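Local coordinates for protein probable amidase (Thermus thermophilus, PDB 2DC0) that is a probable amidase, a member of the amidase family whose chain folds round a large mixed beta sheet covered by helices, at residues A[2-7]-A[212-217]; A[63-68]-A[217-222]; A[70-75]-A[109-114]; A[160-165]-A[208-213]; A[180-185]-A[397-402]. One frame throughout, in Å; residues are numbered along the deposited sequence.

Contacts 3, 4 and 5 join neighbouring strands of one mixed sheet. Contact 1 joins the starts of helices 3-11 and 213-224, and contact 2 sets the loop 63-68 against helix 213-224. Contact 3 meets contact 4 where strands 69-73 and 163-166 run side by side; T71 OG1 lies 2.8 Å from S163 OG. Contact 4 meets contact 5 at strands 206-210 and 182-185, with T210 O 2.8 Å from V182 N. Contacts 3 and 5 do not touch; their centres are about 21 Å apart. Helix 213-224 follows strand 206-210, and the centres of contacts 1 and 2 are about 9 Å apart. K73 of contact 3 bonds to S147, consistent with the lysine-serine arrangement of amidase signature enzymes.

Contact 1: A[2-7]-A[212-217]; sequences DLLEAK and SVRDAH
D2 and R214 form a side-on salt bridge. R214 NE donates to D2 OD2 at 2.9 Å, and R214 NH2 donates to D2 OD1 at 3.0 Å. The guanidinium and carboxylate planes are 32° apart. S212 OG also donates to D2 OD2, coming from the anti side. The second carboxylate, D215, faces the start of helix 3-11. Its OD2 accepts from L3 N at 2.6 Å, and its OD1 accepts from L4 N at 3.2 Å. L4 supplies the apolar part. Its CB sits over the centre of one guanidinium face of R214, and its CD1 lies 3.5 Å from R214 CD.

The next layer fixes these groups. D2 is the N-cap of helix 3-11, and its OD1 takes E5 N as well as the arginine. S212 is the N-cap of helix 213-224 and accepts a weak bond from D215 N. R214 is extended from CG to NE, which carries the guanidinium across to the other helix start.

The two carboxylates come close, with D2 OD2 3.6 Å from D215 OD1. The arginine and the N-H groups of the first helical turn probably offset this repulsion. The chemistry therefore ties the N-terminal ends of two helices together.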
# COMPACT_ATOMS: atom_id res chain seq x y z
N ASP A 2 16.43 -5.32 -31.49
CA ASP A 2 16.30 -4.92 -30.10
C ASP A 2 17.62 -5.10 -29.35
O ASP A 2 18.62 -5.52 -29.94
CB ASP A 2 15.17 -5.69 -29.40
CG ASP A 2 15.43 -7.18 -29.30
OD1 ASP A 2 16.52 -7.64 -29.71
OD2 ASP A 2 14.54 -7.90 -28.81
N LEU A 3 17.63 -4.77 -28.06
CA LEU A 3 18.82 -4.87 -27.23
C LEU A 3 19.52 -6.22 -27.25
O LEU A 3 20.73 -6.30 -27.46
CB LEU A 3 18.50 -4.52 -25.78
CG LEU A 3 18.35 -3.05 -25.39
CD1 LEU A 3 17.84 -2.95 -23.96
CD2 LEU A 3 19.70 -2.35 -25.52
N LEU A 4 18.76 -7.28 -27.01
CA LEU A 4 19.33 -8.62 -26.96
C LEU A 4 19.85 -9.12 -28.31
O LEU A 4 20.83 -9.86 -28.36
CB LEU A 4 18.32 -9.61 -26.37
CG LEU A 4 17.97 -9.28 -24.90
CD1 LEU A 4 16.93 -10.27 -24.38
CD2 LEU A 4 19.23 -9.35 -24.05
N GLU A 5 19.22 -8.71 -29.41
CA GLU A 5 19.69 -9.13 -30.72
C GLU A 5 20.98 -8.38 -31.04
O GLU A 5 21.93 -8.96 -31.57
CB GLU A 5 18.65 -8.84 -31.80
CG GLU A 5 18.97 -9.50 -33.14
CD GLU A 5 18.18 -8.92 -34.29
OE1 GLU A 5 16.93 -8.90 -34.22
OE2 GLU A 5 18.81 -8.50 -35.29
N ALA A 6 21.02 -7.09 -30.71
CA ALA A 6 22.21 -6.28 -30.95
C ALA A 6 23.36 -6.82 -30.10
O ALA A 6 24.51 -6.84 -30.53
CB ALA A 6 21.94 -4.82 -30.61
N LYS A 7 23.03 -7.25 -28.89
CA LYS A 7 24.02 -7.79 -27.98
C LYS A 7 24.60 -9.07 -28.56
O LYS A 7 25.77 -9.40 -28.33
CB LYS A 7 23.36 -8.05 -26.62
CG LYS A 7 24.30 -8.48 -25.52
CD LYS A 7 23.58 -8.50 -24.18
CE LYS A 7 24.50 -9.00 -23.08
NZ LYS A 7 24.87 -10.43 -23.30
N SER A 212 10.78 -4.71 -27.09
CA SER A 212 10.26 -6.05 -26.82
C SER A 212 10.16 -6.31 -25.33
O SER A 212 10.79 -5.61 -24.52
CB SER A 212 11.17 -7.10 -27.44
OG SER A 212 12.46 -7.04 -26.84
N VAL A 213 9.39 -7.32 -24.96
CA VAL A 213 9.23 -7.66 -23.55
C VAL A 213 10.52 -8.24 -22.97
O VAL A 213 10.84 -7.99 -21.80
CB VAL A 213 8.07 -8.64 -23.33
CG1 VAL A 213 8.01 -9.06 -21.87
CG2 VAL A 213 6.75 -7.99 -23.74
N ARG A 214 11.26 -9.01 -23.76
CA ARG A 214 12.50 -9.61 -23.25
C ARG A 214 13.51 -8.51 -22.92
O ARG A 214 14.31 -8.65 -21.99
CB ARG A 214 13.09 -10.61 -24.26
CG ARG A 214 13.58 -10.00 -25.56
CD ARG A 214 14.23 -11.06 -26.44
NE ARG A 214 14.88 -10.49 -27.60
CZ ARG A 214 15.63 -11.18 -28.45
NH1 ARG A 214 15.82 -12.48 -28.26
NH2 ARG A 214 16.21 -10.58 -29.49
N ASP A 215 13.47 -7.41 -23.67
CA ASP A 215 14.36 -6.29 -23.41
C ASP A 215 13.93 -5.60 -22.12
O ASP A 215 14.77 -5.18 -21.31
CB ASP A 215 14.32 -5.27 -24.56
CG ASP A 215 15.29 -5.60 -25.68
OD1 ASP A 215 15.88 -6.70 -25.68
OD2 ASP A 215 15.47 -4.74 -26.56
N ALA A 216 12.62 -5.47 -21.92
CA ALA A 216 12.08 -4.82 -20.73
C ALA A 216 12.55 -5.54 -19.46
O ALA A 216 12.94 -4.91 -18.48
CB ALA A 216 10.54 -4.78 -20.79
N HIS A 217 12.47 -6.87 -19.48
CA HIS A 217 12.90 -7.69 -18.36
C HIS A 217 14.42 -7.56 -18.16
O HIS A 217 14.90 -7.36 -17.04
CB HIS A 217 12.56 -9.16 -18.63
CG HIS A 217 13.30 -10.13 -17.76
ND1 HIS A 217 13.02 -10.29 -16.42
CD2 HIS A 217 14.33 -10.96 -18.03
CE1 HIS A 217 13.85 -11.18 -15.90
NE2 HIS A 217 14.65 -11.60 -16.86

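Contact 2: A[63-68]-A[217-222]; sequences GPLHGL and HFLTEI
L65 and P64 pack on helix 213-224 from a loop of two overlapping beta turns, type I from G63 to H66 and type II from L65 to L68. The loop leads into strand 69-73. The helix presents F218, L219 and I222 to it.

L65 can be followed outward. Its CB lies next to the backbone N of A109, on a neighbouring loop. CG sits anti to the carbonyl carbon (chi1 -61°), and its two methyls both touch the helix. CD1 rests 3.8 Å from L219 CD1 and 4.1 Å from I222 CG2. CD2 comes obliquely to the F218 ring, 3.5 Å from its CE2. The L65 side chain thus runs past F218 and I222 in the opposite direction and crosses L219 at about a right angle.

F218 has CG anti to the backbone N (chi1 179°), and its ring reaches the turn. P64 O stands at the ring edge, 3.8 Å from F218 CZ. On its other flank F218 touches L4 and K7 of helix 3-11. No hydrogen bond links the two segments, and the join is apolar. The tightest spot is at the proline, where P64 CG meets I222 CD1 at 3.3 Å.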
# COMPACT_ATOMS: atom_id res chain seq x y z
N GLY A 63 30.19 -4.62 -19.01
CA GLY A 63 29.01 -5.22 -18.43
C GLY A 63 28.05 -5.75 -19.48
O GLY A 63 28.41 -5.82 -20.65
N PRO A 64 26.83 -6.12 -19.09
CA PRO A 64 25.83 -6.66 -20.03
C PRO A 64 25.32 -5.69 -21.09
O PRO A 64 24.78 -6.12 -22.11
CB PRO A 64 24.72 -7.15 -19.10
CG PRO A 64 24.81 -6.19 -17.94
CD PRO A 64 26.30 -6.10 -17.72
N LEU A 65 25.49 -4.39 -20.86
CA LEU A 65 25.03 -3.39 -21.82
C LEU A 65 26.19 -2.76 -22.60
O LEU A 65 26.00 -1.78 -23.31
CB LEU A 65 24.27 -2.28 -21.08
CG LEU A 65 23.01 -2.73 -20.33
CD1 LEU A 65 22.34 -1.53 -19.68
CD2 LEU A 65 22.06 -3.41 -21.31
N HIS A 66 27.38 -3.34 -22.47
CA HIS A 66 28.57 -2.81 -23.14
C HIS A 66 28.39 -2.45 -24.62
O HIS A 66 28.11 -3.31 -25.45
CB HIS A 66 29.73 -3.81 -23.00
CG HIS A 66 31.04 -3.28 -23.48
ND1 HIS A 66 31.29 -3.00 -24.81
CD2 HIS A 66 32.18 -2.97 -22.82
CE1 HIS A 66 32.52 -2.54 -24.94
NE2 HIS A 66 33.08 -2.51 -23.75
N GLY A 67 28.55 -1.17 -24.93
CA GLY A 67 28.45 -0.71 -26.30
C GLY A 67 27.06 -0.49 -26.87
O GLY A 67 26.93 -0.12 -28.04
N LEU A 68 26.02 -0.71 -26.08
CA LEU A 68 24.65 -0.53 -26.56
C LEU A 68 24.17 0.91 -26.35
O LEU A 68 24.19 1.43 -25.23
CB LEU A 68 23.70 -1.50 -25.85
CG LEU A 68 24.06 -2.99 -26.00
CD1 LEU A 68 23.11 -3.85 -25.18
CD2 LEU A 68 24.01 -3.37 -27.46
N HIS A 217 12.47 -6.87 -19.48
CA HIS A 217 12.90 -7.69 -18.36
C HIS A 217 14.42 -7.56 -18.16
O HIS A 217 14.90 -7.36 -17.04
CB HIS A 217 12.56 -9.16 -18.63
CG HIS A 217 13.30 -10.13 -17.76
ND1 HIS A 217 13.02 -10.29 -16.42
CD2 HIS A 217 14.33 -10.96 -18.03
CE1 HIS A 217 13.85 -11.18 -15.90
NE2 HIS A 217 14.65 -11.60 -16.86
N PHE A 218 15.16 -7.69 -19.25
CA PHE A 218 16.61 -7.60 -19.24
C PHE A 218 17.09 -6.30 -18.61
O PHE A 218 17.93 -6.29 -17.71
CB PHE A 218 17.13 -7.72 -20.68
CG PHE A 218 18.63 -7.61 -20.81
CD1 PHE A 218 19.47 -8.46 -20.11
CD2 PHE A 218 19.19 -6.67 -21.67
CE1 PHE A 218 20.86 -8.39 -20.26
CE2 PHE A 218 20.58 -6.59 -21.83
CZ PHE A 218 21.41 -7.45 -21.12
N LEU A 219 16.54 -5.19 -19.10
CA LEU A 219 16.91 -3.87 -18.61
C LEU A 219 16.45 -3.61 -17.18
O LEU A 219 17.15 -2.95 -16.41
CB LEU A 219 16.34 -2.82 -19.56
CG LEU A 219 17.07 -1.50 -19.74
CD1 LEU A 219 18.56 -1.72 -20.02
CD2 LEU A 219 16.41 -0.77 -20.91
N THR A 220 15.28 -4.13 -16.82
CA THR A 220 14.76 -3.93 -15.47
C THR A 220 15.67 -4.62 -14.44
O THR A 220 15.88 -4.09 -13.36
CB THR A 220 13.30 -4.44 -15.34
OG1 THR A 220 12.45 -3.69 -16.21
CG2 THR A 220 12.79 -4.28 -13.91
N GLU A 221 16.21 -5.78 -14.78
CA GLU A 221 17.11 -6.48 -13.85
C GLU A 221 18.34 -5.61 -13.62
O GLU A 221 18.81 -5.47 -12.48
CB GLU A 221 17.54 -7.83 -14.41
CG GLU A 221 16.44 -8.87 -14.49
CD GLU A 221 16.98 -10.24 -14.87
OE1 GLU A 221 17.75 -10.32 -15.85
OE2 GLU A 221 16.63 -11.23 -14.20
N ILE A 222 18.87 -5.04 -14.69
CA ILE A 222 20.05 -4.18 -14.60
C ILE A 222 19.73 -2.91 -13.82
O ILE A 222 20.52 -2.49 -12.97
CB ILE A 222 20.57 -3.79 -16.01
CG1 ILE A 222 20.96 -5.04 -16.79
CG2 ILE A 222 21.75 -2.84 -15.88
CD1 ILE A 222 22.06 -5.96 -16.18

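Contact 3: A[70-75]-A[109-114]; sequences LTVKDL and ALLFAK
V72 and K114 lie side by side and point the same way from neighbouring parallel strands. The lysine chain bends at chi2 and chi3 (-62° and -68°), which curls it back over the end of strand 69-73. Its NZ donates to K73 O at 3.1 Å, from above the carbonyl plane. L75 N reaches the same oxygen from the opposite face. K114 NZ also bonds to F76 O. D74 crosses K114 at about a right angle, with D74 OD1 3.2 Å from K114 CE. Its OD2 accepts from R84 N, while OD1 stays 4.3 Å from K114 NZ, too far for a salt bridge.

On the same face as V72, L111 CD2 lies 4.1 Å from both L70 CB and V72 CG2. T71, on the other face, points the same way as F112 beside it, and T71 CG2 meets F112 CZ at 3.5 Å, obliquely to the ring. Backbone bonds run from L70 N to L110 O, F112 N to L70 O and V72 N to A113 O.

The strands belong to a beta-alpha-beta unit. Its helix 99-106 packs on L70, V72 and L111, while helix 42-57 touches L110 and F112. Strand 37-40 lies beyond strand 110-115, and strand 163-166 beyond strand 69-73.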
# COMPACT_ATOMS: atom_id res chain seq x y z
N LEU A 70 21.73 3.88 -25.75
CA LEU A 70 20.46 4.11 -25.07
C LEU A 70 20.28 5.61 -24.82
O LEU A 70 21.26 6.35 -24.81
CB LEU A 70 20.43 3.41 -23.70
CG LEU A 70 20.17 1.90 -23.59
CD1 LEU A 70 21.23 1.13 -24.34
CD2 LEU A 70 20.18 1.51 -22.11
N THR A 71 19.04 6.04 -24.63
CA THR A 71 18.74 7.44 -24.34
C THR A 71 18.15 7.51 -22.93
O THR A 71 17.73 6.49 -22.38
CB THR A 71 17.73 8.02 -25.36
OG1 THR A 71 16.53 7.25 -25.35
CG2 THR A 71 18.32 8.00 -26.78
N VAL A 72 18.11 8.72 -22.36
CA VAL A 72 17.60 8.92 -21.00
C VAL A 72 16.68 10.14 -20.91
O VAL A 72 17.05 11.23 -21.35
CB VAL A 72 18.78 9.15 -20.01
CG1 VAL A 72 18.24 9.41 -18.61
CG2 VAL A 72 19.70 7.94 -20.01
N LYS A 73 15.50 9.95 -20.32
CA LYS A 73 14.53 11.04 -20.14
C LYS A 73 15.24 12.20 -19.44
O LYS A 73 15.98 11.98 -18.49
CB LYS A 73 13.35 10.55 -19.29
CG LYS A 73 12.20 11.53 -19.16
CD LYS A 73 11.08 10.92 -18.35
CE LYS A 73 9.81 11.74 -18.40
NZ LYS A 73 8.73 11.09 -17.61
N ASP A 74 14.98 13.44 -19.88
CA ASP A 74 15.67 14.59 -19.31
C ASP A 74 15.38 15.06 -17.88
O ASP A 74 15.42 16.26 -17.61
CB ASP A 74 15.58 15.80 -20.25
CG ASP A 74 16.72 16.79 -20.04
OD1 ASP A 74 17.83 16.34 -19.69
OD2 ASP A 74 16.52 18.01 -20.23
N LEU A 75 15.10 14.12 -16.98
CA LEU A 75 14.89 14.47 -15.57
C LEU A 75 15.92 13.70 -14.75
O LEU A 75 16.05 13.90 -13.55
CB LEU A 75 13.47 14.15 -15.10
CG LEU A 75 12.88 12.74 -15.23
CD1 LEU A 75 13.51 11.79 -14.24
CD2 LEU A 75 11.37 12.84 -14.98
N ALA A 109 26.60 0.58 -20.92
CA ALA A 109 25.74 1.20 -21.91
C ALA A 109 26.29 2.51 -22.43
O ALA A 109 26.98 3.24 -21.72
CB ALA A 109 24.35 1.43 -21.32
N LEU A 110 26.00 2.80 -23.70
CA LEU A 110 26.44 4.04 -24.30
C LEU A 110 25.25 5.00 -24.27
O LEU A 110 24.36 4.93 -25.11
CB LEU A 110 26.89 3.80 -25.75
CG LEU A 110 27.22 5.05 -26.56
CD1 LEU A 110 28.25 5.90 -25.85
CD2 LEU A 110 27.72 4.64 -27.94
N LEU A 111 25.24 5.87 -23.27
CA LEU A 111 24.16 6.85 -23.11
C LEU A 111 24.55 8.05 -23.98
O LEU A 111 25.44 8.81 -23.61
CB LEU A 111 24.05 7.27 -21.64
CG LEU A 111 23.95 6.09 -20.65
CD1 LEU A 111 24.00 6.61 -19.22
CD2 LEU A 111 22.67 5.31 -20.90
N PHE A 112 23.89 8.21 -25.12
CA PHE A 112 24.25 9.28 -26.03
C PHE A 112 23.33 10.49 -26.12
O PHE A 112 23.64 11.45 -26.83
CB PHE A 112 24.43 8.71 -27.44
CG PHE A 112 23.16 8.22 -28.07
CD1 PHE A 112 22.49 8.98 -29.02
CD2 PHE A 112 22.61 7.00 -27.68
CE1 PHE A 112 21.29 8.55 -29.57
CE2 PHE A 112 21.40 6.56 -28.22
CZ PHE A 112 20.75 7.33 -29.16
N ALA A 113 22.20 10.47 -25.43
CA ALA A 113 21.31 11.62 -25.52
C ALA A 113 20.22 11.67 -24.47
O ALA A 113 19.84 10.65 -23.89
CB ALA A 113 20.67 11.67 -26.92
N LYS A 114 19.72 12.88 -24.23
CA LYS A 114 18.65 13.10 -23.27
C LYS A 114 17.41 13.26 -24.14
O LYS A 114 17.49 13.88 -25.20
CB LYS A 114 18.88 14.38 -22.46
CG LYS A 114 20.22 14.42 -21.72
CD LYS A 114 20.32 13.31 -20.70
CE LYS A 114 19.35 13.53 -19.55
NZ LYS A 114 18.99 12.23 -18.95

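Contact 4: A[160-165]-A[208-213]; sequences GLASLG and PLTRSV
P208 and S163 meet through the backbone, as P208 CA approaches S163 O to 3.4 Å in a CA-H...O contact. L209 comes next and pairs with S163 in an antiparallel hydrogen-bonded pair. L209 N donates to S163 O at 2.9 Å. S163 N donates to L209 O at 2.9 Å, in the carbonyl plane. The S163 side chain looks elsewhere, and its OG bonds to S151 OG. The L209 side chain packs on helix 149-157.

T210 ends the strand. Its CG2 touches A162 CB at 4.1 Å. Its OG1 lies between the backbone N and the carbonyl carbon (chi1 59°) and donates to S212 O at 2.8 Å. This bond closes the turn that leads to helix 213-224. At R211 the direct bonding between the two segments has stopped, and a water takes over. It accepts from R211 N at 2.8 Å and donates to L161 O at 2.6 Å. R211 NH1 bonds to V155 O. V213 N bonds to E430 OE2.

Between the two segments, two direct bonds at S163 and L209 are followed by one water bridge. Past the bonded pair a water, not a direct bond, links L161 O and R211 N, and both keep a partner.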
# COMPACT_ATOMS: atom_id res chain seq x y z
N GLY A 160 18.41 4.86 -30.77
CA GLY A 160 18.87 4.22 -29.55
C GLY A 160 18.03 2.96 -29.48
O GLY A 160 16.93 2.92 -30.05
N LEU A 161 18.51 1.94 -28.78
CA LEU A 161 17.81 0.65 -28.67
C LEU A 161 16.79 0.57 -27.53
O LEU A 161 15.94 -0.32 -27.51
CB LEU A 161 18.84 -0.48 -28.52
CG LEU A 161 19.83 -0.66 -29.67
CD1 LEU A 161 20.90 -1.71 -29.29
CD2 LEU A 161 19.07 -1.11 -30.90
N ALA A 162 16.89 1.49 -26.58
CA ALA A 162 15.98 1.51 -25.44
C ALA A 162 16.11 2.85 -24.76
O ALA A 162 16.99 3.64 -25.09
CB ALA A 162 16.32 0.38 -24.47
N SER A 163 15.24 3.11 -23.79
CA SER A 163 15.30 4.37 -23.08
C SER A 163 14.83 4.23 -21.64
O SER A 163 14.13 3.28 -21.28
CB SER A 163 14.46 5.42 -23.81
OG SER A 163 14.68 6.70 -23.26
N LEU A 164 15.24 5.19 -20.81
CA LEU A 164 14.86 5.21 -19.40
C LEU A 164 13.93 6.40 -19.16
O LEU A 164 14.27 7.53 -19.49
CB LEU A 164 16.10 5.34 -18.51
CG LEU A 164 15.85 5.57 -17.02
CD1 LEU A 164 15.16 4.36 -16.42
CD2 LEU A 164 17.19 5.83 -16.32
N GLY A 165 12.77 6.14 -18.57
CA GLY A 165 11.83 7.21 -18.29
C GLY A 165 11.19 7.01 -16.93
O GLY A 165 11.67 6.19 -16.15
N PRO A 208 11.94 1.16 -17.88
CA PRO A 208 12.40 1.17 -19.26
C PRO A 208 11.33 1.21 -20.36
O PRO A 208 10.17 0.83 -20.16
CB PRO A 208 13.19 -0.12 -19.35
CG PRO A 208 12.31 -1.05 -18.55
CD PRO A 208 11.95 -0.21 -17.33
N LEU A 209 11.77 1.70 -21.52
CA LEU A 209 10.97 1.77 -22.74
C LEU A 209 11.82 0.96 -23.70
O LEU A 209 12.99 1.27 -23.93
CB LEU A 209 10.83 3.22 -23.22
CG LEU A 209 9.74 3.97 -22.45
CD1 LEU A 209 10.05 5.44 -22.40
CD2 LEU A 209 8.39 3.71 -23.13
N THR A 210 11.22 -0.09 -24.25
CA THR A 210 11.92 -1.00 -25.15
C THR A 210 11.11 -1.41 -26.37
O THR A 210 9.94 -1.05 -26.50
CB THR A 210 12.27 -2.30 -24.40
OG1 THR A 210 11.06 -2.91 -23.92
CG2 THR A 210 13.18 -2.02 -23.22
N ARG A 211 11.73 -2.20 -27.24
CA ARG A 211 11.05 -2.69 -28.44
C ARG A 211 10.46 -4.08 -28.22
O ARG A 211 9.72 -4.58 -29.06
CB ARG A 211 12.04 -2.72 -29.61
CG ARG A 211 12.51 -1.35 -30.06
CD ARG A 211 13.50 -1.46 -31.20
NE ARG A 211 12.87 -1.99 -32.41
CZ ARG A 211 12.05 -1.29 -33.19
NH1 ARG A 211 11.77 -0.02 -32.90
NH2 ARG A 211 11.50 -1.85 -34.26
N SER A 212 10.78 -4.71 -27.09
CA SER A 212 10.26 -6.05 -26.82
C SER A 212 10.16 -6.31 -25.33
O SER A 212 10.79 -5.61 -24.52
CB SER A 212 11.17 -7.10 -27.44
OG SER A 212 12.46 -7.04 -26.84
N VAL A 213 9.39 -7.32 -24.96
CA VAL A 213 9.23 -7.66 -23.55
C VAL A 213 10.52 -8.24 -22.97
O VAL A 213 10.84 -7.99 -21.80
CB VAL A 213 8.07 -8.64 -23.33
CG1 VAL A 213 8.01 -9.06 -21.87
CG2 VAL A 213 6.75 -7.99 -23.74
O HOH W 1 14.44 -2.31 -26.61

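Contact 5: A[180-185]-A[397-402]; sequences GVVGFK and ALPFAK
P399 is a proline inside strand 395-403, and its CG and CD lie against two backbone carbonyl oxygens of the other segment. P399 CG lies 3.4 Å from G180 O, and P399 CD lies 3.6 Å from V181 O. The proline nitrogen carries no hydrogen, so it cannot donate to either oxygen. The strands bond just before it, at a single antiparallel hydrogen-bonded pair, G183 with A397. G183 N donates to A397 O at 2.9 Å, nearly straight at 169° and in the carbonyl plane. A397 N returns a bond to G183 O at 2.8 Å. V182 CA adds a CA-H...O contact to A397 O at 3.4 Å.

V182 has CG1 anti to the backbone N (chi1 173°), which sets CG1 near A397 O. That leaves CG2 beside L398 CB and P399 CD, at 4.4 Å from each. A397 CB lies on the side of the sheet where it touches R173.

G180 follows helix 173-179 in a Schellman motif with positive phi, and V181 leads on to strand 182-185. On the other segment, F400 and A401 both face V408 and form a classic beta bulge.

The pair lies inside the mixed sheet. Strand 206-210 flanks strand 182-185 on its other edge, where F184 bonds to P208. Strand 406-413 flanks strand 395-403. Helix 419-430 packs on F184 and L398, and helix 173-179 touches V181, K185 and A397.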
# COMPACT_ATOMS: atom_id res chain seq x y z
N GLY A 180 3.47 2.63 -29.90
CA GLY A 180 3.67 1.24 -30.25
C GLY A 180 4.92 0.54 -29.75
O GLY A 180 5.48 -0.33 -30.43
N VAL A 181 5.39 0.91 -28.56
CA VAL A 181 6.56 0.25 -28.01
C VAL A 181 6.19 -0.37 -26.66
O VAL A 181 5.03 -0.30 -26.23
CB VAL A 181 7.76 1.22 -27.85
CG1 VAL A 181 8.23 1.70 -29.22
CG2 VAL A 181 7.38 2.41 -26.98
N VAL A 182 7.16 -1.00 -26.02
CA VAL A 182 6.94 -1.65 -24.74
C VAL A 182 7.36 -0.72 -23.62
O VAL A 182 8.41 -0.08 -23.69
CB VAL A 182 7.77 -2.96 -24.63
CG1 VAL A 182 7.67 -3.54 -23.23
CG2 VAL A 182 7.25 -3.98 -25.65
N GLY A 183 6.55 -0.63 -22.58
CA GLY A 183 6.88 0.23 -21.46
C GLY A 183 6.62 -0.53 -20.18
O GLY A 183 5.53 -1.05 -19.98
N PHE A 184 7.61 -0.62 -19.30
CA PHE A 184 7.38 -1.33 -18.05
C PHE A 184 7.54 -0.49 -16.80
O PHE A 184 8.59 0.14 -16.59
CB PHE A 184 8.29 -2.57 -17.97
CG PHE A 184 8.05 -3.41 -16.74
CD1 PHE A 184 6.79 -3.91 -16.45
CD2 PHE A 184 9.11 -3.71 -15.88
CE1 PHE A 184 6.56 -4.69 -15.30
CE2 PHE A 184 8.90 -4.49 -14.74
CZ PHE A 184 7.63 -4.99 -14.44
N LYS A 185 6.50 -0.46 -15.97
CA LYS A 185 6.55 0.27 -14.70
C LYS A 185 6.65 -0.81 -13.63
O LYS A 185 5.66 -1.46 -13.29
CB LYS A 185 5.28 1.09 -14.44
CG LYS A 185 5.35 1.86 -13.10
CD LYS A 185 3.98 2.28 -12.58
CE LYS A 185 3.21 1.09 -12.02
NZ LYS A 185 3.90 0.50 -10.83
N ALA A 397 3.04 -2.31 -20.34
CA ALA A 397 2.25 -1.80 -21.45
C ALA A 397 2.92 -2.36 -22.71
O ALA A 397 4.12 -2.20 -22.89
CB ALA A 397 2.26 -0.26 -21.48
N LEU A 398 2.14 -3.04 -23.55
CA LEU A 398 2.66 -3.58 -24.80
C LEU A 398 1.60 -3.45 -25.89
O LEU A 398 0.40 -3.48 -25.61
CB LEU A 398 3.06 -5.06 -24.65
CG LEU A 398 2.24 -6.07 -23.83
CD1 LEU A 398 0.76 -5.82 -23.94
CD2 LEU A 398 2.59 -7.48 -24.34
N PRO A 399 2.03 -3.30 -27.16
CA PRO A 399 1.10 -3.15 -28.29
C PRO A 399 0.19 -4.34 -28.47
O PRO A 399 0.63 -5.48 -28.36
CB PRO A 399 2.03 -2.97 -29.49
CG PRO A 399 3.29 -2.43 -28.88
CD PRO A 399 3.42 -3.24 -27.62
N PHE A 400 -1.09 -4.09 -28.75
CA PHE A 400 -2.01 -5.20 -28.95
C PHE A 400 -3.01 -4.94 -30.08
O PHE A 400 -3.66 -5.87 -30.56
CB PHE A 400 -2.74 -5.53 -27.64
CG PHE A 400 -4.07 -4.84 -27.47
CD1 PHE A 400 -5.26 -5.49 -27.81
CD2 PHE A 400 -4.14 -3.55 -26.95
CE1 PHE A 400 -6.49 -4.87 -27.62
CE2 PHE A 400 -5.37 -2.92 -26.75
CZ PHE A 400 -6.54 -3.58 -27.09
N ALA A 401 -3.13 -3.69 -30.51
CA ALA A 401 -4.07 -3.36 -31.58
C ALA A 401 -3.71 -2.08 -32.33
O ALA A 401 -2.77 -1.37 -31.98
CB ALA A 401 -5.48 -3.26 -31.00
N LYS A 402 -4.49 -1.81 -33.38
CA LYS A 402 -4.32 -0.63 -34.23
C LYS A 402 -5.68 0.01 -34.49
O LYS A 402 -6.65 -0.69 -34.80
CB LYS A 402 -3.72 -1.03 -35.58
CG LYS A 402 -2.35 -1.67 -35.55
CD LYS A 402 -1.25 -0.65 -35.33
CE LYS A 402 0.12 -1.28 -35.53
NZ LYS A 402 1.24 -0.31 -35.30